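PDB 4H05: aminoglycoside-O-phosphotransferase VIII from Streptomyces rimosus, which phosphorylates the 3'-hydroxyl of aminoglycoside antibiotics with ATP, using a kinase-like fold and probably magnesium, and so confers resistance. Local coordinates for residues G72-R77 with A117-S122; L110-A115 with V196-R201. One frame throughout, in Å; residues are numbered along the deposited sequence.

Interaction 1: G72-R77 with A117-S122; sequences GIPVPR and AGLARS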
ATOM      1  N   GLY A  72     -11.240   7.931 -10.961  1.00 27.96           N
ATOM      2  CA  GLY A  72     -10.234   8.229 -11.956  1.00 27.43           C
ATOM      3  C   GLY A  72      -8.790   7.945 -11.601  1.00 26.49           C
ATOM      4  O   GLY A  72      -7.906   8.293 -12.400  1.00 27.35           O
ATOM      5  N   ILE A  73      -8.535   7.233 -10.493  1.00 26.53           N
ATOM      6  CA  ILE A  73      -7.144   6.782 -10.172  1.00 27.03           C
ATOM      7  C   ILE A  73      -6.917   5.486 -10.896  1.00 27.00           C
ATOM      8  O   ILE A  73      -7.806   4.674 -10.925  1.00 26.21           O
ATOM      9  CB  ILE A  73      -6.996   6.537  -8.655  1.00 28.17           C
ATOM     10  CG1 ILE A  73      -7.282   7.833  -7.894  1.00 30.58           C
ATOM     11  CG2 ILE A  73      -5.643   5.928  -8.315  1.00 23.94           C
ATOM     12  CD1 ILE A  73      -6.225   8.946  -8.115  1.00 28.62           C
ATOM     13  N   PRO A  74      -5.719   5.254 -11.466  1.00 27.29           N
ATOM     14  CA  PRO A  74      -5.501   4.011 -12.190  1.00 25.98           C
ATOM     15  C   PRO A  74      -5.316   2.824 -11.270  1.00 25.83           C
ATOM     16  O   PRO A  74      -4.413   2.811 -10.506  1.00 24.90           O
ATOM     17  CB  PRO A  74      -4.243   4.270 -12.956  1.00 29.63           C
ATOM     18  CG  PRO A  74      -3.501   5.289 -12.160  1.00 30.90           C
ATOM     19  CD  PRO A  74      -4.538   6.130 -11.464  1.00 29.88           C
ATOM     20  N   VAL A  75      -6.190   1.842 -11.343  1.00 24.12           N
ATOM     21  CA  VAL A  75      -6.283   0.765 -10.376  1.00 24.23           C
ATOM     22  C   VAL A  75      -6.807  -0.391 -11.229  1.00 27.35           C
ATOM     23  O   VAL A  75      -7.571  -0.188 -12.130  1.00 24.04           O
ATOM     24  CB  VAL A  75      -7.237   1.317  -9.293  1.00 27.27           C
ATOM     25  CG1 VAL A  75      -8.686   0.966  -9.506  1.00 23.96           C
ATOM     26  CG2 VAL A  75      -6.728   1.116  -7.905  1.00 24.71           C
ATOM     27  N   PRO A  76      -6.391  -1.639 -10.982  1.00 29.03           N
ATOM     28  CA  PRO A  76      -7.005  -2.580 -11.929  1.00 29.09           C
ATOM     29  C   PRO A  76      -8.477  -2.907 -11.582  1.00 30.14           C
ATOM     30  O   PRO A  76      -8.872  -2.821 -10.456  1.00 24.65           O
ATOM     31  CB  PRO A  76      -6.206  -3.840 -11.690  1.00 29.27           C
ATOM     32  CG  PRO A  76      -5.941  -3.775 -10.193  1.00 30.87           C
ATOM     33  CD  PRO A  76      -5.673  -2.322  -9.891  1.00 25.99           C
ATOM     34  N   ARG A  77      -9.238  -3.340 -12.561  1.00 29.89           N
ATOM     35  CA  ARG A  77     -10.609  -3.759 -12.347  1.00 28.82           C
ATOM     36  C   ARG A  77     -10.796  -5.010 -11.482  1.00 27.42           C
ATOM     37  O   ARG A  77     -10.032  -5.989 -11.514  1.00 29.25           O
ATOM     38  CB  ARG A  77     -11.214  -3.946 -13.739  1.00 33.63           C
ATOM     39  CG  ARG A  77     -12.597  -4.563 -13.838  1.00 41.24           C
ATOM     40  CD  ARG A  77     -13.124  -4.519 -15.295  1.00 41.85           C
ATOM     41  NE  ARG A  77     -13.377  -3.117 -15.663  1.00 51.13           N
ATOM     42  CZ  ARG A  77     -14.519  -2.441 -15.438  1.00 45.70           C
ATOM     43  NH1 ARG A  77     -15.549  -3.008 -14.882  1.00 41.99           N
ATOM     44  NH2 ARG A  77     -14.628  -1.168 -15.778  1.00 50.32           N
ATOM     45  N   ALA A 117       5.428  10.837  -7.449  1.00 30.04           N
ATOM     46  CA  ALA A 117       4.912  12.103  -6.978  1.00 29.93           C
ATOM     47  C   ALA A 117       3.614  12.508  -7.681  1.00 31.40           C
ATOM     48  O   ALA A 117       2.692  13.050  -7.049  1.00 32.06           O
ATOM     49  CB  ALA A 117       5.985  13.180  -7.156  1.00 30.30           C
ATOM     50  N   GLY A 118       3.544  12.280  -8.990  1.00 32.12           N
ATOM     51  CA  GLY A 118       2.364  12.639  -9.774  1.00 27.76           C
ATOM     52  C   GLY A 118       1.144  11.843  -9.369  1.00 25.87           C
ATOM     53  O   GLY A 118       0.012  12.302  -9.385  1.00 24.09           O
ATOM     54  N   LEU A 119       1.388  10.610  -8.983  1.00 29.90           N
ATOM     55  CA  LEU A 119       0.309   9.728  -8.578  1.00 28.96           C
ATOM     56  C   LEU A 119      -0.157  10.159  -7.188  1.00 28.18           C
ATOM     57  O   LEU A 119      -1.354  10.228  -6.934  1.00 26.52           O
ATOM     58  CB  LEU A 119       0.809   8.271  -8.581  1.00 29.25           C
ATOM     59  CG  LEU A 119      -0.222   7.338  -7.953  1.00 31.40           C
ATOM     60  CD1 LEU A 119      -1.426   7.269  -8.883  1.00 24.38           C
ATOM     61  CD2 LEU A 119       0.364   5.974  -7.692  1.00 31.08           C
ATOM     62  N   ALA A 120       0.806  10.463  -6.322  1.00 28.11           N
ATOM     63  CA  ALA A 120       0.547  11.076  -4.978  1.00 31.91           C
ATOM     64  C   ALA A 120      -0.333  12.346  -5.070  1.00 29.82           C
ATOM     65  O   ALA A 120      -1.315  12.485  -4.366  1.00 29.61           O
ATOM     66  CB  ALA A 120       1.872  11.323  -4.232  1.00 24.05           C
ATOM     67  N   ARG A 121      -0.079  13.153  -6.076  1.00 28.24           N
ATOM     68  CA  ARG A 121      -0.736  14.426  -6.297  1.00 30.16           C
ATOM     69  C   ARG A 121      -2.170  14.233  -6.821  1.00 30.98           C
ATOM     70  O   ARG A 121      -3.098  14.939  -6.467  1.00 26.75           O
ATOM     71  CB  ARG A 121       0.265  15.168  -7.182  1.00 36.76           C
ATOM     72  CG  ARG A 121       0.046  16.418  -8.042  1.00 49.66           C
ATOM     73  CD  ARG A 121       1.468  17.032  -8.260  1.00 49.07           C
ATOM     74  NE  ARG A 121       1.881  17.554  -9.567  1.00 54.57           N
ATOM     75  CZ  ARG A 121       1.251  18.508 -10.259  1.00 53.01           C
ATOM     76  NH1 ARG A 121       0.083  19.015  -9.872  1.00 55.64           N
ATOM     77  NH2 ARG A 121       1.766  18.906 -11.391  1.00 45.37           N
ATOM     78  N   SER A 122      -2.379  13.186  -7.585  1.00 28.79           N
ATOM     79  CA  SER A 122      -3.648  12.944  -8.132  1.00 28.83           C
ATOM     80  C   SER A 122      -4.545  12.326  -7.065  1.00 30.85           C
ATOM     81  O   SER A 122      -5.739  12.580  -6.996  1.00 34.57           O
ATOM     82  CB  SER A 122      -3.486  11.971  -9.325  1.00 35.98           C
ATOM     83  OG  SER A 122      -2.693  12.521 -10.369  1.00 39.03           O
TER

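Interaction 2: L110-A115 with V196-R201; sequences LDVAVA and VLLDPR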
ATOM      1  N   LEU A 110      14.887   8.748 -11.993  1.00 37.86           N
ATOM      2  CA  LEU A 110      14.283  10.046 -11.675  1.00 36.62           C
ATOM      3  C   LEU A 110      12.881  10.118 -12.195  1.00 39.78           C
ATOM      4  O   LEU A 110      11.999  10.600 -11.510  1.00 40.31           O
ATOM      5  CB  LEU A 110      15.117  11.211 -12.235  1.00 39.79           C
ATOM      6  CG  LEU A 110      16.334  11.591 -11.368  1.00 42.94           C
ATOM      7  CD1 LEU A 110      17.584  11.756 -12.205  1.00 45.24           C
ATOM      8  CD2 LEU A 110      16.090  12.861 -10.582  1.00 43.90           C
ATOM      9  N   ASP A 111      12.654   9.648 -13.417  1.00 39.07           N
ATOM     10  CA  ASP A 111      11.304   9.634 -13.942  1.00 39.11           C
ATOM     11  C   ASP A 111      10.268   8.833 -13.086  1.00 32.37           C
ATOM     12  O   ASP A 111       9.097   9.167 -13.067  1.00 37.73           O
ATOM     13  CB  ASP A 111      11.303   9.064 -15.370  1.00 35.47           C
ATOM     14  CG  ASP A 111      12.091   9.941 -16.345  1.00 43.55           C
ATOM     15  OD1 ASP A 111      12.070  11.184 -16.181  1.00 43.36           O
ATOM     16  OD2 ASP A 111      12.740   9.371 -17.250  1.00 47.35           O
ATOM     17  N   VAL A 112      10.691   7.713 -12.526  1.00 33.90           N
ATOM     18  CA  VAL A 112       9.830   6.877 -11.643  1.00 32.69           C
ATOM     19  C   VAL A 112       9.481   7.675 -10.402  1.00 30.74           C
ATOM     20  O   VAL A 112       8.289   7.832 -10.036  1.00 27.23           O
ATOM     21  CB  VAL A 112      10.509   5.545 -11.313  1.00 35.70           C
ATOM     22  CG1 VAL A 112       9.642   4.749 -10.338  1.00 37.74           C
ATOM     23  CG2 VAL A 112      10.717   4.757 -12.610  1.00 32.51           C
ATOM     24  N   ALA A 113      10.511   8.294  -9.852  1.00 32.05           N
ATOM     25  CA  ALA A 113      10.375   9.207  -8.724  1.00 35.07           C
ATOM     26  C   ALA A 113       9.337  10.253  -8.981  1.00 37.07           C
ATOM     27  O   ALA A 113       8.494  10.483  -8.124  1.00 33.51           O
ATOM     28  CB  ALA A 113      11.713   9.852  -8.395  1.00 33.68           C
ATOM     29  N   VAL A 114       9.385  10.878 -10.170  1.00 34.59           N
ATOM     30  CA  VAL A 114       8.459  11.926 -10.555  1.00 30.35           C
ATOM     31  C   VAL A 114       7.073  11.399 -10.782  1.00 31.62           C
ATOM     32  O   VAL A 114       6.099  12.064 -10.394  1.00 33.01           O
ATOM     33  CB  VAL A 114       8.968  12.715 -11.837  1.00 30.95           C
ATOM     34  CG1 VAL A 114       7.919  13.670 -12.337  1.00 24.40           C
ATOM     35  CG2 VAL A 114      10.264  13.531 -11.499  1.00 27.56           C
ATOM     36  N   ALA A 115       6.975  10.230 -11.419  1.00 30.79           N
ATOM     37  CA  ALA A 115       5.662   9.614 -11.687  1.00 29.06           C
ATOM     38  C   ALA A 115       5.022   9.266 -10.332  1.00 28.69           C
ATOM     39  O   ALA A 115       3.825   9.489 -10.120  1.00 25.53           O
ATOM     40  CB  ALA A 115       5.798   8.381 -12.602  1.00 25.76           C
ATOM     41  N   VAL A 196       3.031   0.372  -6.713  1.00 29.26           N
ATOM     42  CA  VAL A 196       2.841   1.221  -7.909  1.00 26.64           C
ATOM     43  C   VAL A 196       3.569   0.595  -9.099  1.00 27.95           C
ATOM     44  O   VAL A 196       4.773   0.254  -9.050  1.00 24.73           O
ATOM     45  CB  VAL A 196       3.380   2.630  -7.701  1.00 24.46           C
ATOM     46  CG1 VAL A 196       3.045   3.527  -8.886  1.00 22.68           C
ATOM     47  CG2 VAL A 196       2.824   3.235  -6.426  1.00 21.48           C
ATOM     48  N   LEU A 197       2.802   0.367 -10.139  1.00 27.66           N
ATOM     49  CA  LEU A 197       3.343  -0.240 -11.311  1.00 29.34           C
ATOM     50  C   LEU A 197       3.311   0.817 -12.407  1.00 26.90           C
ATOM     51  O   LEU A 197       2.494   1.745 -12.385  1.00 26.69           O
ATOM     52  CB  LEU A 197       2.508  -1.452 -11.702  1.00 29.96           C
ATOM     53  CG  LEU A 197       2.818  -2.776 -10.969  1.00 30.04           C
ATOM     54  CD1 LEU A 197       1.683  -3.023 -10.050  1.00 30.78           C
ATOM     55  CD2 LEU A 197       2.950  -4.008 -11.824  1.00 33.28           C
ATOM     56  N   LEU A 198       4.225   0.690 -13.335  1.00 29.70           N
ATOM     57  CA  LEU A 198       4.343   1.652 -14.352  1.00 28.52           C
ATOM     58  C   LEU A 198       4.804   1.098 -15.717  1.00 26.79           C
ATOM     59  O   LEU A 198       5.379   0.004 -15.856  1.00 27.59           O
ATOM     60  CB  LEU A 198       5.245   2.808 -13.896  1.00 31.11           C
ATOM     61  CG  LEU A 198       5.966   3.211 -12.633  1.00 33.03           C
ATOM     62  CD1 LEU A 198       5.718   4.689 -12.337  1.00 33.30           C
ATOM     63  CD2 LEU A 198       5.848   2.266 -11.433  1.00 30.61           C
ATOM     64  N   ASP A 199       4.527   1.857 -16.751  1.00 27.50           N
ATOM     65  CA  ASP A 199       4.822   1.348 -18.103  1.00 28.91           C
ATOM     66  C   ASP A 199       6.368   1.344 -18.240  1.00 27.34           C
ATOM     67  O   ASP A 199       6.989   2.344 -17.903  1.00 28.75           O
ATOM     68  CB  ASP A 199       4.135   2.285 -19.108  1.00 32.22           C
ATOM     69  CG  ASP A 199       4.490   1.970 -20.544  1.00 34.17           C
ATOM     70  OD1 ASP A 199       3.645   1.427 -21.227  1.00 37.88           O
ATOM     71  OD2 ASP A 199       5.617   2.223 -20.937  1.00 28.42           O
ATOM     72  N   PRO A 200       6.989   0.249 -18.680  1.00 29.15           N
ATOM     73  CA  PRO A 200       8.484   0.267 -18.734  1.00 33.54           C
ATOM     74  C   PRO A 200       9.075   1.258 -19.746  1.00 36.00           C
ATOM     75  O   PRO A 200      10.221   1.696 -19.593  1.00 38.17           O
ATOM     76  CB  PRO A 200       8.899  -1.180 -19.069  1.00 33.30           C
ATOM     77  CG  PRO A 200       7.637  -1.987 -19.039  1.00 36.93           C
ATOM     78  CD  PRO A 200       6.423  -1.106 -18.826  1.00 32.38           C
ATOM     79  N   ARG A 201       8.272   1.709 -20.699  1.00 36.38           N
ATOM     80  CA  ARG A 201       8.741   2.664 -21.679  1.00 34.36           C
ATOM     81  C   ARG A 201       8.499   4.067 -21.262  1.00 38.18           C
ATOM     82  O   ARG A 201       9.385   4.875 -21.389  1.00 36.44           O
ATOM     83  CB  ARG A 201       8.048   2.373 -22.992  1.00 40.10           C
ATOM     84  CG  ARG A 201       8.606   3.089 -24.207  1.00 45.21           C
ATOM     85  CD  ARG A 201       7.603   2.951 -25.365  1.00 45.13           C
ATOM     86  NE  ARG A 201       7.444   4.288 -25.854  1.00 53.53           N
ATOM     87  CZ  ARG A 201       6.312   4.956 -26.059  1.00 48.82           C
ATOM     88  NH1 ARG A 201       5.121   4.396 -25.952  1.00 50.45           N
ATOM     89  NH2 ARG A 201       6.405   6.221 -26.478  1.00 49.24           N
TER

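Interaction 1: G72-R77 with A117-S122
The loop 72-77 joins helix 54-71 to strand 78-83 in the kinase-like fold, and by topology it probably corresponds to the αC-β4 loop of protein kinases. Here it meets helix 109-124 of the larger lobe through Ile-73 and Pro-74 on one side and Leu-119 and Ser-122 on the other. The loop starts with a Schellman motif, which Gly-72 closes with a positive phi of 100°. Ile-73, the next residue, carries much of the contact. Its CG1 branch lies beside the backbone N (chi1 -60°), and from there CD1 reaches the backbone of Ser-122, in the later part of helix 109-124, 3.8 Å from Ser-122 O and 4.3 Å from Ser-122 CB. This is van der Waals contact with a carbonyl and a methylene. The other branch, CG2, takes the position anti to the backbone N and approaches Leu-119 CD1 more loosely, at 4.5 Å. Leu-119 CD1 also meets the Pro-74 ring, 4.2 Å from Pro-74 CD, so one leucine branch faces two successive loop residues. No hydrogen bond crosses between the segments, and the 133 Å² buried here rests on van der Waals contact, mostly between apolar groups but including the Ser-122 carbonyl. Behind the contact, Leu-208 touches both Ile-73 and Leu-119, and Val-205 both Pro-74 and Leu-119, so strand 205-208 backs loop and helix together. The serine hydroxyl is engaged within its own helix: Ser-122 OG donates to Gly-118 O at 2.9 Å, meeting that carbonyl from the face opposite to the one approached by Ser-122 N.

Interaction 2: L110-A115 with V196-R201
The chi1 of Leu-198 is -4°, which nearly eclipses CG with the backbone N, while Val-112 holds CG1 anti to its own N (chi1 176°); with these torsions the two side chains meet on the face of helix 109-124 that looks onto the short antiparallel sheet of the kinase-like fold. Because both leucine torsions lie off the staggered positions, its exact methyl placement deserves some caution. As modelled, a single branch does the touching. CD1 of Leu-198 lies 3.7 Å from Ala-115 CB and 4.4 Å from Val-112 CG1, so its end contacts residues three apart, about one turn of the helix. The alanine methyl makes the nearer approach, its CB pointing at the strand, whereas Val-112 CG1 meets the same leucine methyl more loosely. The nearest CA pair, Val-112 and Leu-198, stands 8.0 Å apart, a gap filled by side chains, since no hydrogen bond crosses. Around them Ala-100 and Trp-104 pack on Val-112, and Val-205 of the adjoining strand touches Leu-198. Strand 196-198 is the middle strand of three. It begins directly after Asn-195, a predicted magnesium ligand whose side chain is about 9 Å from that of Leu-198, so the helix packs on the strand leading away from the probable metal site. Beyond the strand the chain turns at Asp-199, and there an Asx turn forms: Arg-201 N donates to Asp-199 OD2 at 2.7 Å. The bond is bent, with an N-H...O angle of 135°, and OD2 is met on its anti side, out of the carboxylate plane.

Interactions 1 and 2 lie with their centres 12 Å apart, on the same side of the chain's centre, and share helix 109-124: interaction 2 uses its earlier turns, interaction 1 its later ones. Along the chain the segments alternate, 72-77, 110-115, 117-122, 196-201, so the contacts interlock rather than nest. They join directly where Leu-119 CD2 packs on Val-196 CG1 at 3.8 Å. Strand 205-208 touches residues of both. The one helix thus links the loop after helix 54-71 to the hairpin that follows Asn-195, the predicted magnesium ligand, whose side chain lies about 8 Å from that of Leu-119 and about 9 Å from that of Leu-198.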